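PDB 4Q9D: benzoylformate decarboxylase from Mycobacterium smegmatis, which belongs to the thiamine pyrophosphate enzyme family, with two cofactor-binding-type domains flanking a Rossmann-like central domain and a bound magnesium ion. Local coordinates for residues B[187-192]-B[312-317]. Numbering follows the deposited sequence.
Sequences AERLAQ and DSLVGD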
ATOM      1  N   ALA B 187      -4.967  35.656  -4.607  1.00 21.41           N
ATOM      2  CA  ALA B 187      -4.526  37.024  -4.920  1.00 26.65           C
ATOM      3  C   ALA B 187      -4.186  37.810  -3.656  1.00 27.70           C
ATOM      4  O   ALA B 187      -3.249  38.609  -3.613  1.00 28.36           O
ATOM      5  CB  ALA B 187      -5.605  37.778  -5.778  1.00 25.39           C
ATOM      6  N   GLU B 188      -4.938  37.562  -2.599  1.00 26.78           N
ATOM      7  CA  GLU B 188      -4.684  38.260  -1.354  1.00 25.29           C
ATOM      8  C   GLU B 188      -3.381  37.801  -0.699  1.00 30.69           C
ATOM      9  O   GLU B 188      -2.670  38.598  -0.067  1.00 28.84           O
ATOM     10  CB  GLU B 188      -5.878  38.066  -0.422  1.00 30.66           C
ATOM     11  CG  GLU B 188      -5.560  38.132   1.047  1.00 45.11           C
ATOM     12  CD  GLU B 188      -6.783  37.807   1.905  1.00 72.10           C
ATOM     13  OE1 GLU B 188      -6.617  37.100   2.930  1.00 61.47           O
ATOM     14  OE2 GLU B 188      -7.904  38.252   1.540  1.00 71.27           O
ATOM     15  N   ARG B 189      -3.040  36.525  -0.862  1.00 27.07           N
ATOM     16  CA  ARG B 189      -1.792  36.033  -0.296  1.00 24.66           C
ATOM     17  C   ARG B 189      -0.631  36.492  -1.182  1.00 24.19           C
ATOM     18  O   ARG B 189       0.430  36.839  -0.681  1.00 24.91           O
ATOM     19  CB  ARG B 189      -1.806  34.500  -0.126  1.00 31.24           C
ATOM     20  CG  ARG B 189      -0.555  33.869   0.555  1.00 22.27           C
ATOM     21  CD  ARG B 189      -0.838  32.413   1.033  1.00 24.67           C
ATOM     22  NE  ARG B 189       0.301  31.834   1.751  1.00 23.39           N
ATOM     23  CZ  ARG B 189       0.639  32.141   2.995  1.00 26.41           C
ATOM     24  NH1 ARG B 189      -0.077  33.026   3.692  1.00 26.70           N
ATOM     25  NH2 ARG B 189       1.708  31.575   3.546  1.00 23.81           N
ATOM     26  N   LEU B 190      -0.825  36.473  -2.499  1.00 21.54           N
ATOM     27  CA  LEU B 190       0.223  36.904  -3.404  1.00 24.74           C
ATOM     28  C   LEU B 190       0.537  38.390  -3.152  1.00 29.92           C
ATOM     29  O   LEU B 190       1.697  38.770  -3.139  1.00 28.21           O
ATOM     30  CB  LEU B 190      -0.174  36.692  -4.855  1.00 22.03           C
ATOM     31  CG  LEU B 190       0.941  36.976  -5.878  1.00 28.37           C
ATOM     32  CD1 LEU B 190       2.036  35.907  -5.802  1.00 24.69           C
ATOM     33  CD2 LEU B 190       0.364  37.011  -7.288  1.00 27.91           C
ATOM     34  N   ALA B 191      -0.501  39.207  -2.923  1.00 25.36           N
ATOM     35  CA  ALA B 191      -0.314  40.627  -2.592  1.00 26.88           C
ATOM     36  C   ALA B 191       0.442  40.768  -1.271  1.00 28.36           C
ATOM     37  O   ALA B 191       1.295  41.636  -1.134  1.00 30.82           O
ATOM     38  CB  ALA B 191      -1.665  41.402  -2.546  1.00 26.28           C
ATOM     39  N   GLN B 192       0.152  39.905  -0.300  1.00 29.37           N
ATOM     40  CA  GLN B 192       0.927  39.935   0.934  1.00 24.22           C
ATOM     41  C   GLN B 192       2.403  39.669   0.656  1.00 29.92           C
ATOM     42  O   GLN B 192       3.257  40.307   1.262  1.00 29.09           O
ATOM     43  CB  GLN B 192       0.411  38.923   1.967  1.00 32.88           C
ATOM     44  CG  GLN B 192      -0.856  39.355   2.702  1.00 44.78           C
ATOM     45  CD  GLN B 192      -1.592  38.202   3.415  1.00 51.63           C
ATOM     46  OE1 GLN B 192      -1.116  37.056   3.473  1.00 39.79           O
ATOM     47  NE2 GLN B 192      -2.778  38.512   3.944  1.00 48.81           N
ATOM     48  N   ASP B 312       7.501  30.984   4.395  1.00 25.46           N
ATOM     49  CA  ASP B 312       6.080  31.093   4.097  1.00 22.52           C
ATOM     50  C   ASP B 312       5.891  30.793   2.623  1.00 23.83           C
ATOM     51  O   ASP B 312       6.614  31.329   1.772  1.00 22.63           O
ATOM     52  CB  ASP B 312       5.561  32.499   4.451  1.00 22.32           C
ATOM     53  CG  ASP B 312       5.689  32.791   5.924  1.00 25.61           C
ATOM     54  OD1 ASP B 312       5.004  32.128   6.740  1.00 30.54           O
ATOM     55  OD2 ASP B 312       6.486  33.667   6.278  1.00 30.66           O
ATOM     56  N   SER B 313       4.908  29.954   2.315  1.00 21.61           N
ATOM     57  CA  SER B 313       4.746  29.489   0.947  1.00 21.12           C
ATOM     58  C   SER B 313       3.343  29.765   0.424  1.00 21.00           C
ATOM     59  O   SER B 313       2.406  29.968   1.192  1.00 23.77           O
ATOM     60  CB  SER B 313       4.992  27.973   0.888  1.00 22.07           C
ATOM     61  OG  SER B 313       4.111  27.298   1.790  1.00 25.34           O
ATOM     62  N   LEU B 314       3.202  29.744  -0.895  1.00 23.00           N
ATOM     63  CA  LEU B 314       1.889  29.734  -1.496  1.00 29.03           C
ATOM     64  C   LEU B 314       1.917  28.841  -2.729  1.00 22.37           C
ATOM     65  O   LEU B 314       2.958  28.671  -3.350  1.00 23.93           O
ATOM     66  CB  LEU B 314       1.407  31.156  -1.838  1.00 27.25           C
ATOM     67  CG  LEU B 314       1.973  31.972  -2.995  1.00 22.58           C
ATOM     68  CD1 LEU B 314       1.392  31.522  -4.307  1.00 22.66           C
ATOM     69  CD2 LEU B 314       1.670  33.477  -2.780  1.00 24.15           C
ATOM     70  N   VAL B 315       0.764  28.283  -3.061  1.00 21.81           N
ATOM     71  CA  VAL B 315       0.638  27.345  -4.176  1.00 21.23           C
ATOM     72  C   VAL B 315       0.007  28.087  -5.321  1.00 24.15           C
ATOM     73  O   VAL B 315      -0.966  28.832  -5.125  1.00 22.59           O
ATOM     74  CB  VAL B 315      -0.278  26.145  -3.817  1.00 22.28           C
ATOM     75  CG1 VAL B 315      -0.489  25.280  -5.025  1.00 16.15           C
ATOM     76  CG2 VAL B 315       0.314  25.338  -2.629  1.00 19.28           C
ATOM     77  N   GLY B 316       0.576  27.910  -6.507  1.00 19.91           N
ATOM     78  CA  GLY B 316       0.011  28.496  -7.706  1.00 22.93           C
ATOM     79  C   GLY B 316       0.957  28.276  -8.854  1.00 24.12           C
ATOM     80  O   GLY B 316       2.151  28.025  -8.635  1.00 24.29           O
ATOM     81  N   ASP B 317       0.438  28.369 -10.070  1.00 18.96           N
ATOM     82  CA  ASP B 317       1.264  28.290 -11.265  1.00 23.49           C
ATOM     83  C   ASP B 317       2.358  29.358 -11.230  1.00 23.66           C
ATOM     84  O   ASP B 317       2.078  30.515 -10.935  1.00 22.84           O
ATOM     85  CB  ASP B 317       0.387  28.493 -12.497  1.00 21.15           C
ATOM     86  CG  ASP B 317       1.164  28.386 -13.795  1.00 25.99           C
ATOM     87  OD1 ASP B 317       1.262  27.249 -14.345  1.00 25.22           O
ATOM     88  OD2 ASP B 317       1.670  29.440 -14.275  1.00 22.03           O
TER
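The first turns of helix 187-199, residues 187-192, pack on strand 312-315 through Arg189 and Leu190; the axes of the two short segments approach to 9.4 Å, with directions 143° from each other, nearer antiparallel than parallel. The contact lies in the Rossmann-like central domain, where strand 312-315 is an outermost strand, within this chain, of the domain's six-stranded parallel sheet, beside strand 294-299. Arg189 carries the polar part. Its CG is anti to the backbone N (chi1 -176°) and the chain runs extended to NE, past Leu314 in the opposite direction. CD lies 3.9 Å from CB of Leu314. Leu314 also meets the next helix residue: its CD2 is 3.8 Å from CA of Leu190 and 3.9 Å from CD1 of Leu190. Pro185 touches both leucines, and helix 318-328 packs against Leu190. Ser178 OG of the second subunit hydrogen-bonds to Arg189 NH2 and Asp312 OD1, and the backbone of Ser313 bonds to that subunit too, which places this strand at the subunit interface. Within the chain, the guanidinium grips a single backbone oxygen side-on. NE and NH2 of Arg189 each donate to Ser313 O at 2.9 Å; the oxygen lies in the guanidinium plane, and both nitrogens come from the same face of the Ser313 carbonyl, tilted 28-29° from its plane.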